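Local coordinates for DNA-binding protein HU (Anabaena sp., PDB 1P71) that binds and bends DNA as a histone-like homodimer, wrapping it to stabilise it against denaturation, and is essential for heterocyst differentiation, at residues C[8-13]-C[19-24]. Numbering follows the deposited sequence.
Sequences DAVAEK and KQADAV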
loop_
_atom_site.group_PDB
_atom_site.type_symbol
_atom_site.label_atom_id
_atom_site.label_comp_id
_atom_site.label_asym_id
_atom_site.label_seq_id
_atom_site.Cartn_x
_atom_site.Cartn_y
_atom_site.Cartn_z
ATOM N N ASP C 8 -3.808 -14.065 11.899
ATOM C CA ASP C 8 -4.730 -15.194 12.067
ATOM C C ASP C 8 -5.035 -15.894 10.752
ATOM O O ASP C 8 -4.877 -17.106 10.631
ATOM C CB ASP C 8 -6.053 -14.706 12.658
ATOM C CG ASP C 8 -5.980 -14.453 14.146
ATOM O OD1 ASP C 8 -4.933 -14.751 14.774
ATOM O OD2 ASP C 8 -6.939 -13.950 14.775
ATOM N N ALA C 9 -5.479 -15.109 9.778
ATOM C CA ALA C 9 -5.817 -15.597 8.443
ATOM C C ALA C 9 -4.597 -16.150 7.709
ATOM O O ALA C 9 -4.695 -17.173 7.014
ATOM C CB ALA C 9 -6.470 -14.474 7.623
ATOM N N VAL C 10 -3.455 -15.471 7.879
ATOM C CA VAL C 10 -2.207 -15.863 7.217
ATOM C C VAL C 10 -1.664 -17.178 7.784
ATOM O O VAL C 10 -1.376 -18.128 7.040
ATOM C CB VAL C 10 -1.146 -14.749 7.325
ATOM C CG1 VAL C 10 0.194 -15.233 6.817
ATOM C CG2 VAL C 10 -1.595 -13.523 6.540
ATOM N N ALA C 11 -1.539 -17.227 9.109
ATOM C CA ALA C 11 -1.080 -18.428 9.802
ATOM C C ALA C 11 -1.875 -19.634 9.320
ATOM O O ALA C 11 -1.317 -20.692 9.081
ATOM C CB ALA C 11 -1.227 -18.252 11.297
ATOM N N GLU C 12 -3.180 -19.441 9.147
ATOM C CA GLU C 12 -4.074 -20.463 8.612
ATOM C C GLU C 12 -3.804 -20.803 7.134
ATOM O O GLU C 12 -3.763 -21.985 6.765
ATOM C CB GLU C 12 -5.534 -20.032 8.802
ATOM N N LYS C 13 -3.635 -19.773 6.303
ATOM C CA LYS C 13 -3.432 -19.942 4.857
ATOM C C LYS C 13 -2.069 -20.506 4.470
ATOM O O LYS C 13 -1.959 -21.271 3.509
ATOM C CB LYS C 13 -3.628 -18.611 4.128
ATOM C CG LYS C 13 -5.075 -18.206 3.940
ATOM N N LYS C 19 2.555 -16.709 15.827
ATOM C CA LYS C 19 3.802 -15.970 16.072
ATOM C C LYS C 19 4.587 -15.694 14.740
ATOM O O LYS C 19 5.037 -14.550 14.458
ATOM C CB LYS C 19 4.687 -16.717 17.105
ATOM N N GLN C 20 4.735 -16.742 13.926
ATOM C CA GLN C 20 5.602 -16.716 12.746
ATOM C C GLN C 20 5.000 -15.861 11.677
ATOM O O GLN C 20 5.712 -15.124 10.980
ATOM C CB GLN C 20 5.810 -18.118 12.176
ATOM C CG GLN C 20 6.830 -18.980 12.953
ATOM C CD GLN C 20 6.831 -20.394 12.385
ATOM O OE1 GLN C 20 7.911 -21.165 12.821
ATOM N NE2 GLN C 20 5.615 -20.771 11.441
ATOM N N ALA C 21 3.674 -15.964 11.511
ATOM C CA ALA C 21 3.009 -15.092 10.565
ATOM C C ALA C 21 3.250 -13.679 11.051
ATOM O O ALA C 21 3.667 -12.798 10.260
ATOM C CB ALA C 21 1.535 -15.359 10.511
ATOM N N ASP C 22 3.061 -13.456 12.354
ATOM C CA ASP C 22 3.337 -12.123 12.918
ATOM C C ASP C 22 4.804 -11.706 12.747
ATOM O O ASP C 22 5.085 -10.568 12.376
ATOM C CB ASP C 22 2.937 -12.046 14.393
ATOM C CG ASP C 22 3.376 -10.749 15.041
ATOM O OD1 ASP C 22 4.313 -10.775 15.876
ATOM O OD2 ASP C 22 2.861 -9.649 14.746
ATOM N N ALA C 23 5.721 -12.631 13.023
ATOM C CA ALA C 23 7.151 -12.392 12.864
ATOM C C ALA C 23 7.497 -11.993 11.425
ATOM O O ALA C 23 8.118 -10.946 11.183
ATOM C CB ALA C 23 7.943 -13.633 13.295
ATOM N N VAL C 24 7.074 -12.821 10.470
ATOM C CA VAL C 24 7.384 -12.574 9.065
ATOM C C VAL C 24 6.652 -11.322 8.540
ATOM O O VAL C 24 7.227 -10.514 7.806
ATOM C CB VAL C 24 7.075 -13.826 8.189
ATOM C CG1 VAL C 24 7.284 -13.526 6.699
ATOM C CG2 VAL C 24 7.921 -15.017 8.622
#
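The backbone N of Ala11 lies 3.9 Å from CB of Ala21, a van der Waals approach of a methyl group to the main chain; no hydrogen bond crosses between residues 8-13 and 19-24. The same methyl is the one point through which the second segment makes its close contacts with the first. CG1 of Val10 meets Ala21 CB at 3.9 Å, and CB of Ala11 comes up to Ala21 CB at 4.1 Å. Seen from the Ala21 methyl, these two carbons lie nearly at right angles (about 89°), with the Ala11 backbone N between them, so that Ala21 rests against the helix surface where Val10 and Ala11 adjoin. Val10 reaches it with a single branch: a chi1 of 172° sets CG1 anti to the backbone N, while CG2 stays 5.4 Å from Ala21 CB. Because alanine projects no further than CB, the two backbones approach closely, with the CA atoms of Ala11 and Ala21 5.3 Å apart. Helices 3-14 and 18-37 form the N-terminal helical hairpin of the HU fold, and this contact joins them close to their connecting turn. Lys18, at the start of the second helix, is touched by Asp8 and Ala11, and Val7 of the first helix packs on Ala21 and Asp22. Val10 and Ala21 are both buried, whereas Ala11 is partly exposed. In the homodimer Val10 also packs on Val24 of the second subunit, and Val24 on Val10 of the second subunit, so the valine that meets Ala21 within its own chain takes part in the dimer interface as well. The nearest atom of the contact lies about 25 Å from the bound DNA.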